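GDSL-like protein (Roseburia intestinalis L1-82, PDB 6HFZ) is a two-domain esterase that removes acetyl groups from acetylated mannans, the complex beta-mannans met by a commensal gut bacterium. Local coordinates at residues A32-F37 against T73-G78; S97-F102 against S131-A136; D283-N288 against G339-H344; S290-K295 against S365-S370. All coordinates share one frame; numbering follows the deposited sequence.

Interaction 1 (A32-F37 against T73-G78)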
loop_
_atom_site.group_PDB
_atom_site.type_symbol
_atom_site.label_atom_id
_atom_site.label_comp_id
_atom_site.label_asym_id
_atom_site.label_seq_id
_atom_site.Cartn_x
_atom_site.Cartn_y
_atom_site.Cartn_z
ATOM N N ALA A 32 26.948 -0.923 0.758
ATOM C CA ALA A 32 25.887 -0.310 -0.057
ATOM C C ALA A 32 24.524 -0.905 0.356
ATOM O O ALA A 32 24.369 -2.114 0.422
ATOM C CB ALA A 32 26.170 -0.531 -1.516
ATOM N N LEU A 33 23.547 -0.032 0.663
ATOM C CA LEU A 33 22.296 -0.452 1.257
ATOM C C LEU A 33 21.119 0.214 0.544
ATOM O O LEU A 33 21.191 1.366 0.084
ATOM C CB LEU A 33 22.315 -0.110 2.745
ATOM C CG LEU A 33 23.342 -0.886 3.557
ATOM C CD1 LEU A 33 23.617 -0.190 4.881
ATOM C CD2 LEU A 33 22.920 -2.335 3.765
ATOM N N ASN A 34 20.023 -0.549 0.463
ATOM C CA ASN A 34 18.816 -0.128 -0.201
ATOM C C ASN A 34 17.738 0.164 0.863
ATOM O O ASN A 34 17.377 -0.705 1.609
ATOM C CB ASN A 34 18.372 -1.236 -1.156
ATOM C CG ASN A 34 19.346 -1.449 -2.301
ATOM O OD1 ASN A 34 19.961 -0.507 -2.789
ATOM N ND2 ASN A 34 19.448 -2.671 -2.782
ATOM N N ILE A 35 17.283 1.410 0.911
ATOM C CA ILE A 35 16.346 1.909 1.907
ATOM C C ILE A 35 14.990 2.117 1.216
ATOM O O ILE A 35 14.906 3.005 0.354
ATOM C CB ILE A 35 16.902 3.226 2.483
ATOM C CG1 ILE A 35 18.339 3.086 3.015
ATOM C CG2 ILE A 35 15.959 3.809 3.538
ATOM C CD1 ILE A 35 18.532 2.060 4.114
ATOM N N ALA A 36 13.959 1.332 1.591
ATOM C CA ALA A 36 12.730 1.324 0.862
ATOM C C ALA A 36 11.531 1.695 1.740
ATOM O O ALA A 36 11.536 1.524 2.943
ATOM C CB ALA A 36 12.536 -0.007 0.213
ATOM N N PHE A 37 10.477 2.107 1.049
ATOM C CA PHE A 37 9.220 2.538 1.660
ATOM C C PHE A 37 8.048 2.063 0.809
ATOM O O PHE A 37 8.036 2.308 -0.371
ATOM C CB PHE A 37 9.167 4.064 1.729
ATOM C CG PHE A 37 10.356 4.691 2.401
ATOM C CD1 PHE A 37 11.548 4.858 1.710
ATOM C CD2 PHE A 37 10.280 5.161 3.710
ATOM C CE1 PHE A 37 12.639 5.442 2.315
ATOM C CE2 PHE A 37 11.401 5.676 4.330
ATOM C CZ PHE A 37 12.565 5.837 3.625
ATOM N N THR A 73 20.644 3.783 -1.459
ATOM C CA THR A 73 19.746 3.902 -2.581
ATOM C C THR A 73 18.315 4.073 -2.040
ATOM O O THR A 73 17.942 3.320 -1.163
ATOM C CB THR A 73 19.813 2.678 -3.502
ATOM O OG1 THR A 73 21.157 2.590 -3.992
ATOM C CG2 THR A 73 18.883 2.775 -4.696
ATOM N N TYR A 74 17.618 5.066 -2.577
ATOM C CA TYR A 74 16.258 5.497 -2.145
ATOM C C TYR A 74 15.216 4.801 -3.024
ATOM O O TYR A 74 15.248 4.983 -4.239
ATOM C CB TYR A 74 16.129 7.008 -2.261
ATOM C CG TYR A 74 14.779 7.618 -1.938
ATOM C CD1 TYR A 74 14.224 7.530 -0.668
ATOM C CD2 TYR A 74 14.095 8.355 -2.879
ATOM C CE1 TYR A 74 12.996 8.096 -0.365
ATOM C CE2 TYR A 74 12.899 8.996 -2.571
ATOM C CZ TYR A 74 12.332 8.856 -1.318
ATOM O OH TYR A 74 11.165 9.559 -1.122
ATOM N N ILE A 75 14.350 3.965 -2.413
ATOM C CA ILE A 75 13.287 3.251 -3.104
ATOM C C ILE A 75 11.931 3.674 -2.523
ATOM O O ILE A 75 11.610 3.245 -1.437
ATOM C CB ILE A 75 13.483 1.731 -3.006
ATOM C CG1 ILE A 75 14.837 1.305 -3.578
ATOM C CG2 ILE A 75 12.333 0.955 -3.645
ATOM C CD1 ILE A 75 15.345 0.095 -2.870
ATOM N N ASN A 76 11.210 4.535 -3.253
ATOM C CA ASN A 76 9.900 5.015 -2.827
ATOM C C ASN A 76 8.843 4.311 -3.656
ATOM O O ASN A 76 8.628 4.687 -4.785
ATOM C CB ASN A 76 9.736 6.525 -2.903
ATOM C CG ASN A 76 8.470 6.957 -2.194
ATOM O OD1 ASN A 76 7.444 6.284 -2.294
ATOM N ND2 ASN A 76 8.557 8.048 -1.453
ATOM N N ALA A 77 8.181 3.332 -3.023
ATOM C CA ALA A 77 7.169 2.486 -3.644
ATOM C C ALA A 77 5.773 2.864 -3.132
ATOM O O ALA A 77 4.872 2.025 -3.068
ATOM C CB ALA A 77 7.465 1.043 -3.385
ATOM N N GLY A 78 5.586 4.123 -2.753
ATOM C CA GLY A 78 4.267 4.664 -2.395
ATOM C C GLY A 78 3.381 4.869 -3.624
ATOM O O GLY A 78 3.872 5.332 -4.673
HETATM O O HOH W 1 23.085 1.559 -2.476
#
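The side chains of Phe37 and Tyr74 cross at about a right angle on one face of a parallel strand pair, 32-37 beside 73-78, at the margin of the SGNH-hydrolase sheet where 71-78 is an outermost strand. The tight side is here. Tyr74 CE1 lies 3.8 Å from Phe37 CE1, and the ring planes are inclined at 59°. Tyr74 reaches across because chi1 of 177° turns its CG away from the backbone N, which brings the ring to Phe37, while its hydroxyl accepts a nearly straight bond from Asn76 ND2, which also reaches Thr43 O. A valine in place of Tyr74 would probably open a gap beside Phe37 and deprive the Asn76 amide of its phenolic acceptor. Five backbone bonds zip the strands, such as Ile35 N to Thr73 O at 2.9 Å. On the other face, small Ala36 lets branched Ile75 come close, CB to CB 3.8 Å. The looser, wetter end is at Thr73, which is exposed; a water there joins its OG1 to Leu33 O. At the far end, polar Asn76 suits a chain that turns: its OD1 accepts from Gly78 N at 2.9 Å, an Asx turn.

Interaction 2 (S97-F102 against S131-A136)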
loop_
_atom_site.group_PDB
_atom_site.type_symbol
_atom_site.label_atom_id
_atom_site.label_comp_id
_atom_site.label_asym_id
_atom_site.label_seq_id
_atom_site.Cartn_x
_atom_site.Cartn_y
_atom_site.Cartn_z
ATOM N N SER A 97 11.900 -6.792 -5.968
ATOM C CA SER A 97 12.777 -6.772 -7.130
ATOM C C SER A 97 13.928 -5.770 -6.934
ATOM O O SER A 97 14.953 -5.925 -7.615
ATOM C CB SER A 97 11.987 -6.467 -8.412
ATOM O OG SER A 97 11.523 -5.126 -8.454
ATOM N N LYS A 98 13.780 -4.770 -6.037
ATOM C CA LYS A 98 14.821 -3.759 -5.822
ATOM C C LYS A 98 15.788 -4.184 -4.703
ATOM O O LYS A 98 16.690 -3.394 -4.342
ATOM C CB LYS A 98 14.247 -2.384 -5.468
ATOM C CG LYS A 98 13.027 -1.904 -6.235
ATOM C CD LYS A 98 13.152 -1.939 -7.726
ATOM C CE LYS A 98 12.136 -1.025 -8.391
ATOM N NZ LYS A 98 12.051 -1.268 -9.847
ATOM N N GLU A 99 15.580 -5.371 -4.128
ATOM C CA GLU A 99 16.491 -5.981 -3.137
ATOM C C GLU A 99 16.665 -5.083 -1.914
ATOM O O GLU A 99 17.774 -4.706 -1.533
ATOM C CB GLU A 99 17.858 -6.292 -3.759
ATOM C CG GLU A 99 17.773 -7.361 -4.840
ATOM C CD GLU A 99 19.082 -7.536 -5.605
ATOM O OE1 GLU A 99 19.603 -8.660 -5.601
ATOM O OE2 GLU A 99 19.564 -6.548 -6.227
ATOM N N PRO A 100 15.574 -4.725 -1.212
ATOM C CA PRO A 100 15.672 -3.744 -0.139
ATOM C C PRO A 100 16.353 -4.369 1.086
ATOM O O PRO A 100 16.196 -5.584 1.358
ATOM C CB PRO A 100 14.183 -3.430 0.156
ATOM C CG PRO A 100 13.479 -4.751 -0.173
ATOM C CD PRO A 100 14.219 -5.241 -1.408
ATOM N N ASP A 101 17.036 -3.522 1.861
ATOM C CA ASP A 101 17.703 -3.895 3.125
ATOM C C ASP A 101 16.913 -3.418 4.355
ATOM O O ASP A 101 16.928 -4.056 5.426
ATOM C CB ASP A 101 19.131 -3.352 3.123
ATOM C CG ASP A 101 19.993 -4.003 2.035
ATOM O OD1 ASP A 101 20.166 -5.262 2.094
ATOM O OD2 ASP A 101 20.407 -3.269 1.070
ATOM N N PHE A 102 16.086 -2.409 4.140
ATOM C CA PHE A 102 15.248 -1.783 5.129
ATOM C C PHE A 102 13.945 -1.392 4.419
ATOM O O PHE A 102 14.011 -0.850 3.318
ATOM C CB PHE A 102 15.963 -0.539 5.673
ATOM C CG PHE A 102 15.128 0.364 6.560
ATOM C CD1 PHE A 102 15.078 0.160 7.926
ATOM C CD2 PHE A 102 14.472 1.466 6.020
ATOM C CE1 PHE A 102 14.316 0.996 8.743
ATOM C CE2 PHE A 102 13.737 2.319 6.834
ATOM C CZ PHE A 102 13.669 2.078 8.193
ATOM N N SER A 131 11.141 -12.571 2.419
ATOM C CA SER A 131 11.753 -12.422 1.082
ATOM C C SER A 131 13.272 -12.668 1.128
ATOM O O SER A 131 13.901 -12.711 2.204
ATOM C CB SER A 131 11.450 -11.080 0.484
ATOM O OG SER A 131 12.017 -10.032 1.255
ATOM N N LYS A 132 13.873 -12.782 -0.057
ATOM C CA LYS A 132 15.262 -13.233 -0.205
ATOM C C LYS A 132 16.256 -12.399 0.604
ATOM O O LYS A 132 17.162 -12.991 1.223
ATOM C CB LYS A 132 15.662 -13.216 -1.683
ATOM C CG LYS A 132 17.037 -13.812 -1.964
ATOM C CD LYS A 132 17.354 -13.995 -3.448
ATOM C CE LYS A 132 17.272 -12.718 -4.267
ATOM N NZ LYS A 132 15.988 -12.608 -5.007
ATOM N N THR A 133 16.115 -11.058 0.598
ATOM C CA THR A 133 17.085 -10.189 1.256
ATOM C C THR A 133 16.815 -10.080 2.768
ATOM O O THR A 133 17.632 -9.437 3.471
ATOM C CB THR A 133 17.174 -8.809 0.602
ATOM O OG1 THR A 133 15.959 -8.111 0.910
ATOM C CG2 THR A 133 17.389 -8.870 -0.899
ATOM N N LYS A 134 15.752 -10.712 3.293
ATOM C CA LYS A 134 15.469 -10.748 4.755
ATOM C C LYS A 134 15.597 -9.338 5.316
ATOM O O LYS A 134 16.349 -9.081 6.272
ATOM C CB LYS A 134 16.415 -11.706 5.488
ATOM C CG LYS A 134 16.338 -13.163 5.022
ATOM C CD LYS A 134 15.035 -13.802 5.386
ATOM C CE LYS A 134 14.991 -15.304 5.196
ATOM N NZ LYS A 134 14.526 -15.618 3.829
ATOM N N PRO A 135 14.858 -8.375 4.746
ATOM C CA PRO A 135 14.979 -6.979 5.159
ATOM C C PRO A 135 14.506 -6.703 6.592
ATOM O O PRO A 135 13.629 -7.359 7.089
ATOM C CB PRO A 135 14.064 -6.243 4.178
ATOM C CG PRO A 135 13.028 -7.271 3.844
ATOM C CD PRO A 135 13.813 -8.562 3.724
ATOM N N ALA A 136 15.156 -5.731 7.241
ATOM C CA ALA A 136 14.616 -5.107 8.428
ATOM C C ALA A 136 13.313 -4.412 8.030
ATOM O O ALA A 136 13.257 -3.748 6.986
ATOM C CB ALA A 136 15.585 -4.113 9.006
HETATM O O HOH W 2 19.218 -7.388 3.730
#
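Thr133 OG1 donates to Pro100 O at 2.6 Å, a short bond that approaches in the carbonyl plane. Its chi1 of 71° sets the hydroxyl between backbone N and carbonyl carbon and swings CG2 beside the backbone N, where the methyl rests 3.8 Å from Glu99 CA. One small side chain thus offers a donor to the proline carbonyl and an apolar methyl to the neighbouring residue, work well suited to threonine. Next along, Pro135 CB packs against Pro100 O at 3.6 Å, and Ala136 N donates to Asp101 O at 3.0 Å, coming in tilted from the carbonyl plane. Phe102 and Ala136 then pair as the first parallel bridge, with Phe102 CA 3.4 Å from Ala136 O in a CA-H...O contact; Ala136 CB fits beside Arg19 and Val23 of helix 18-28.

Beyond this shell, a water donates both to Asp101 OD1 and to Thr133 O, spanning the two loops. Asp101 is itself anchored by a salt bridge to Arg26, and its OD2 accepts a hydrogen bond from Asn34 N. The second loop is shaped by a type I turn, closed by Lys134 N to Ser131 O at 2.9 Å, while positive phi at Glu99 redirects the first after helix 84-96. Both loops carry the chain from a helix into a parallel strand of the central sheet, the junction typical of the alpha/beta/alpha SGNH-hydrolase fold.

Interaction 3 (D283-N288 against G339-H344)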
loop_
_atom_site.group_PDB
_atom_site.type_symbol
_atom_site.label_atom_id
_atom_site.label_comp_id
_atom_site.label_asym_id
_atom_site.label_seq_id
_atom_site.Cartn_x
_atom_site.Cartn_y
_atom_site.Cartn_z
ATOM N N ASP A 283 -9.221 -16.230 -16.786
ATOM C CA ASP A 283 -9.067 -17.327 -15.861
ATOM C C ASP A 283 -8.223 -16.852 -14.672
ATOM O O ASP A 283 -7.106 -16.393 -14.858
ATOM C CB ASP A 283 -8.324 -18.500 -16.514
ATOM C CG ASP A 283 -9.082 -19.194 -17.640
ATOM O OD1 ASP A 283 -10.315 -19.040 -17.701
ATOM O OD2 ASP A 283 -8.421 -19.891 -18.446
ATOM N N VAL A 284 -8.780 -16.960 -13.459
ATOM C CA VAL A 284 -8.121 -16.446 -12.258
ATOM C C VAL A 284 -8.201 -17.496 -11.149
ATOM O O VAL A 284 -9.283 -17.738 -10.616
ATOM C CB VAL A 284 -8.724 -15.110 -11.798
ATOM C CG1 VAL A 284 -7.944 -14.579 -10.592
ATOM C CG2 VAL A 284 -8.790 -14.074 -12.941
ATOM N N GLU A 285 -7.037 -18.044 -10.789
ATOM C CA GLU A 285 -6.892 -19.034 -9.728
ATOM C C GLU A 285 -6.806 -18.347 -8.348
ATOM O O GLU A 285 -6.091 -17.341 -8.161
ATOM C CB GLU A 285 -5.648 -19.893 -9.952
ATOM C CG GLU A 285 -5.644 -21.163 -9.115
ATOM C CD GLU A 285 -4.625 -22.238 -9.504
ATOM O OE1 GLU A 285 -4.631 -23.301 -8.863
ATOM O OE2 GLU A 285 -3.838 -22.024 -10.447
ATOM N N GLY A 286 -7.517 -18.923 -7.382
ATOM C CA GLY A 286 -7.425 -18.549 -5.971
ATOM C C GLY A 286 -8.735 -18.797 -5.245
ATOM O O GLY A 286 -9.712 -19.192 -5.851
ATOM N N CYS A 287 -8.755 -18.513 -3.935
ATOM C CA CYS A 287 -9.988 -18.494 -3.162
ATOM C C CYS A 287 -10.553 -17.083 -3.036
ATOM O O CYS A 287 -11.728 -16.941 -2.636
ATOM C CB CYS A 287 -9.816 -19.108 -1.777
ATOM S SG CYS A 287 -8.623 -18.257 -0.716
ATOM N N ASN A 288 -9.733 -16.059 -3.317
ATOM C CA ASN A 288 -10.193 -14.658 -3.307
ATOM C C ASN A 288 -10.028 -14.069 -4.712
ATOM O O ASN A 288 -9.052 -14.377 -5.375
ATOM C CB ASN A 288 -9.412 -13.772 -2.317
ATOM C CG ASN A 288 -9.322 -14.337 -0.914
ATOM O OD1 ASN A 288 -10.274 -14.947 -0.437
ATOM N ND2 ASN A 288 -8.170 -14.196 -0.268
ATOM N N GLY A 339 -13.604 -18.147 -0.805
ATOM C CA GLY A 339 -14.338 -19.049 -1.656
ATOM C C GLY A 339 -13.569 -20.328 -1.903
ATOM O O GLY A 339 -12.626 -20.639 -1.221
ATOM N N GLU A 340 -14.018 -21.072 -2.911
ATOM C CA GLU A 340 -13.380 -22.288 -3.293
ATOM C C GLU A 340 -12.116 -21.901 -4.049
ATOM O O GLU A 340 -12.126 -20.966 -4.879
ATOM C CB GLU A 340 -14.324 -23.131 -4.152
ATOM C CG GLU A 340 -13.702 -24.384 -4.716
ATOM C CD GLU A 340 -14.688 -25.261 -5.466
ATOM O OE1 GLU A 340 -14.506 -26.490 -5.403
ATOM O OE2 GLU A 340 -15.649 -24.708 -6.109
ATOM N N ASN A 341 -11.039 -22.591 -3.709
ATOM C CA ASN A 341 -9.768 -22.406 -4.351
ATOM C C ASN A 341 -9.727 -23.251 -5.641
ATOM O O ASN A 341 -9.535 -24.453 -5.603
ATOM C CB ASN A 341 -8.620 -22.754 -3.409
ATOM C CG ASN A 341 -7.327 -22.111 -3.854
ATOM O OD1 ASN A 341 -7.117 -21.863 -5.047
ATOM N ND2 ASN A 341 -6.498 -21.769 -2.887
ATOM N N LYS A 342 -9.893 -22.577 -6.778
ATOM C CA LYS A 342 -9.944 -23.197 -8.086
ATOM C C LYS A 342 -9.686 -22.120 -9.143
ATOM O O LYS A 342 -9.565 -20.933 -8.824
ATOM C CB LYS A 342 -11.308 -23.869 -8.288
ATOM C CG LYS A 342 -12.509 -22.941 -8.314
ATOM C CD LYS A 342 -13.789 -23.596 -8.839
ATOM C CE LYS A 342 -14.965 -22.649 -8.770
ATOM N NZ LYS A 342 -16.071 -23.063 -9.671
ATOM N N VAL A 343 -9.589 -22.535 -10.404
ATOM C CA VAL A 343 -9.512 -21.579 -11.493
ATOM C C VAL A 343 -10.913 -21.004 -11.734
ATOM O O VAL A 343 -11.776 -21.683 -12.244
ATOM C CB VAL A 343 -8.901 -22.196 -12.769
ATOM C CG1 VAL A 343 -9.737 -23.337 -13.335
ATOM C CG2 VAL A 343 -8.704 -21.143 -13.842
ATOM N N HIS A 344 -11.146 -19.751 -11.342
ATOM C CA HIS A 344 -12.415 -19.062 -11.520
ATOM C C HIS A 344 -12.478 -18.426 -12.913
ATOM O O HIS A 344 -11.482 -17.907 -13.377
ATOM C CB HIS A 344 -12.610 -17.980 -10.447
ATOM C CG HIS A 344 -12.666 -18.564 -9.070
ATOM N ND1 HIS A 344 -13.844 -19.061 -8.551
ATOM C CD2 HIS A 344 -11.709 -18.784 -8.137
ATOM C CE1 HIS A 344 -13.618 -19.550 -7.345
ATOM N NE2 HIS A 344 -12.311 -19.364 -7.050
#
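A chi1 of -63° places the His344 ring beside its own backbone N, and chi2 of -85° turns it so that its edge, rather than a face, meets the carbonyls of Val284 and Gly286. NE2 bonds weakly to Gly286 O at 2.9 Å, the angle at hydrogen being only 121°. The same nitrogen makes the better bond to Glu340 O, 2.7 Å away and near the ring plane, bridging two carbonyls that lie close without bonding each other. Lys342 CG lies over one face, toward the rim of the ring.

The backbones run antiparallel. Val284 and His344 exchange both bonds of their pair, Val284 N to His344 O at 2.9 Å and His344 N to Val284 O at 2.8 Å, and Gly286 N reaches Lys342 O. With the positive phi of Gly286 a CB would collide with the carbonyl oxygen of Glu285, so glycine fits here. Past it, Cys287 and Asn288 both face Ser369 of the neighbouring strand 361-370, a classic beta bulge, and Gly339 N donates to Cys287 O. At one end Asp283 CB lies 3.8 Å from Val343 CG2.

A leucine replacing His344 would probably leave the carbonyls of Gly286 and Glu340 facing each other without a shared donor. Because ND1 also bonds to Asp309, the imidazole has polar partners at both nitrogens; the carboxylate would probably favour the protonated ring, while the two carbonyls keep NE2 a donor.

Interaction 4 (S290-K295 against S365-S370)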
loop_
_atom_site.group_PDB
_atom_site.type_symbol
_atom_site.label_atom_id
_atom_site.label_comp_id
_atom_site.label_asym_id
_atom_site.label_seq_id
_atom_site.Cartn_x
_atom_site.Cartn_y
_atom_site.Cartn_z
ATOM N N SER A 290 -10.340 -10.083 -6.550
ATOM C CA SER A 290 -10.543 -8.683 -6.435
ATOM C C SER A 290 -10.290 -8.026 -7.802
ATOM O O SER A 290 -9.665 -8.601 -8.694
ATOM C CB SER A 290 -9.724 -8.117 -5.298
ATOM O OG SER A 290 -8.337 -7.957 -5.665
ATOM N N VAL A 291 -10.797 -6.817 -7.972
ATOM C CA VAL A 291 -10.642 -6.139 -9.268
ATOM C C VAL A 291 -10.194 -4.697 -9.047
ATOM O O VAL A 291 -10.693 -3.999 -8.152
ATOM C CB VAL A 291 -11.963 -6.211 -10.045
ATOM C CG1 VAL A 291 -13.103 -5.535 -9.290
ATOM C CG2 VAL A 291 -11.852 -5.583 -11.424
ATOM N N GLN A 292 -9.244 -4.253 -9.889
ATOM C CA GLN A 292 -8.774 -2.895 -9.861
ATOM C C GLN A 292 -9.251 -2.150 -11.113
ATOM O O GLN A 292 -9.143 -2.681 -12.207
ATOM C CB GLN A 292 -7.251 -2.855 -9.855
ATOM C CG GLN A 292 -6.599 -3.226 -8.536
ATOM C CD GLN A 292 -5.115 -2.951 -8.679
ATOM O OE1 GLN A 292 -4.445 -3.592 -9.500
ATOM N NE2 GLN A 292 -4.620 -1.966 -7.938
ATOM N N TYR A 293 -9.711 -0.907 -10.950
ATOM C CA TYR A 293 -10.250 -0.123 -12.055
ATOM C C TYR A 293 -10.234 1.363 -11.702
ATOM O O TYR A 293 -10.161 1.717 -10.522
ATOM C CB TYR A 293 -11.698 -0.533 -12.406
ATOM C CG TYR A 293 -12.714 -0.378 -11.280
ATOM C CD1 TYR A 293 -12.795 -1.296 -10.230
ATOM C CD2 TYR A 293 -13.622 0.674 -11.271
ATOM C CE1 TYR A 293 -13.744 -1.171 -9.211
ATOM C CE2 TYR A 293 -14.557 0.825 -10.247
ATOM C CZ TYR A 293 -14.617 -0.095 -9.213
ATOM O OH TYR A 293 -15.580 0.020 -8.232
ATOM N N ARG A 294 -10.350 2.216 -12.731
ATOM C CA ARG A 294 -10.314 3.632 -12.486
ATOM C C ARG A 294 -11.690 4.153 -12.057
ATOM O O ARG A 294 -12.711 3.857 -12.684
ATOM C CB ARG A 294 -9.868 4.398 -13.734
ATOM C CG ARG A 294 -9.901 5.920 -13.590
ATOM C CD ARG A 294 -9.177 6.549 -14.781
ATOM N NE ARG A 294 -9.750 6.234 -16.088
ATOM C CZ ARG A 294 -9.065 6.183 -17.220
ATOM N NH1 ARG A 294 -7.754 6.404 -17.224
ATOM N NH2 ARG A 294 -9.653 5.815 -18.352
ATOM N N LYS A 295 -11.685 5.022 -11.033
ATOM C CA LYS A 295 -12.778 5.905 -10.725
ATOM C C LYS A 295 -12.305 7.325 -11.087
ATOM O O LYS A 295 -11.322 7.830 -10.537
ATOM C CB LYS A 295 -13.185 5.782 -9.254
ATOM C CG LYS A 295 -14.053 4.584 -8.914
ATOM C CD LYS A 295 -14.548 4.579 -7.504
ATOM C CE LYS A 295 -15.458 3.403 -7.240
ATOM N NZ LYS A 295 -15.621 3.126 -5.790
ATOM N N SER A 365 -6.552 -4.518 -13.382
ATOM C CA SER A 365 -6.146 -5.869 -13.091
ATOM C C SER A 365 -7.320 -6.647 -12.507
ATOM O O SER A 365 -8.235 -6.042 -11.966
ATOM C CB SER A 365 -4.981 -5.954 -12.093
ATOM O OG SER A 365 -5.427 -5.768 -10.725
ATOM N N VAL A 366 -7.241 -7.985 -12.602
ATOM C CA VAL A 366 -8.023 -8.845 -11.666
ATOM C C VAL A 366 -7.024 -9.618 -10.811
ATOM O O VAL A 366 -6.038 -10.173 -11.329
ATOM C CB VAL A 366 -8.969 -9.801 -12.421
ATOM C CG1 VAL A 366 -9.752 -10.667 -11.428
ATOM C CG2 VAL A 366 -9.899 -9.032 -13.358
ATOM N N ILE A 367 -7.215 -9.634 -9.483
ATOM C CA ILE A 367 -6.227 -10.242 -8.583
ATOM C C ILE A 367 -6.793 -11.536 -7.999
ATOM O O ILE A 367 -7.858 -11.551 -7.405
ATOM C CB ILE A 367 -5.789 -9.290 -7.451
ATOM C CG1 ILE A 367 -5.162 -8.001 -7.986
ATOM C CG2 ILE A 367 -4.850 -9.994 -6.474
ATOM C CD1 ILE A 367 -4.986 -6.879 -6.951
ATOM N N GLY A 368 -6.034 -12.615 -8.144
ATOM C CA GLY A 368 -6.365 -13.856 -7.524
ATOM C C GLY A 368 -5.449 -14.113 -6.345
ATOM O O GLY A 368 -4.222 -13.999 -6.478
ATOM N N SER A 369 -6.030 -14.542 -5.218
ATOM C CA SER A 369 -5.260 -14.740 -4.019
ATOM C C SER A 369 -5.551 -16.102 -3.404
ATOM O O SER A 369 -6.678 -16.582 -3.495
ATOM C CB SER A 369 -5.560 -13.645 -3.043
ATOM O OG SER A 369 -5.314 -12.384 -3.631
ATOM N N SER A 370 -4.553 -16.652 -2.698
ATOM C CA SER A 370 -4.796 -17.783 -1.809
ATOM C C SER A 370 -3.750 -17.828 -0.690
ATOM O O SER A 370 -2.821 -17.016 -0.673
ATOM C CB SER A 370 -4.812 -19.051 -2.595
ATOM O OG SER A 370 -3.557 -19.252 -3.195
#
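This is an antiparallel beta pairing in the all-beta second part of the chain, where strand 288-295 runs beside 361-370 in an antiparallel sheet that packs against a second one, consistent with a beta-sandwich. Only the first half of 290-295 takes part, meeting the first half of 365-370, and all six touching residues are buried. Ser290 and Ile367 form a hydrogen-bonded pair: Ile367 N donates to Ser290 O at 2.8 Å, and Ser290 N returns a bond to Ile367 O. Gln292 and Ser365 pair likewise, though unequally, because Gln292 N to Ser365 O is 2.9 Å whereas Ser365 N to Gln292 O is weak at 3.4 Å.

Between them, Val291 and Val366 share the opposite face of the sheet. Their CG2 methyls come no nearer than 4.4 Å, and Val366 CG1 instead settles 3.4 Å from Ser290 O. Branched valines suit extended backbone, and Val291 also packs on Ile335 of strand 329-336, the neighbour on its other edge.

The other face mixes small polar and apolar groups against helix 84-96 of the hydrolase domain, whose Gln85, Phe86 and Ala89 touch Ser290, Gln292 and Ile367 respectively, so this face lies at the domain interface. Serine is small enough there for its OG to sit alongside Ile367, 3.4 Å from CB. The glutamine is long enough, with CG anti to the carbonyl carbon (chi1 -75°) and its chain extended beyond, for the amide oxygen to reach Ser365 across the strands. Ser365 OG thus donates to Gln292 OE1 at 2.7 Å, in the carbonyl plane and on a lone pair.

From the N terminus, interaction 1 comes first, joining 32-37 to 73-78 across an excursion in which nearly half the residues are helical. Interaction 2 opens only after it has closed and brings together two helix-to-strand loops, 97-102 and 131-136. The two touch: Ala36 N lies 2.8 Å from Phe102 O, so strand 32-39 is shared ground between them in the hydrolase sheet. Interactions 3 and 4 follow in the beta-rich part, and these cross: 283-288, 290-295, 339-344 and 365-370 alternate along the chain. They meet at the bulge, where Cys287 N lies 2.9 Å from Ser369 O, tying two antiparallel sheets together. Helix 84-96, between 73-78 and 97-102, packs on the sheet of interaction 4.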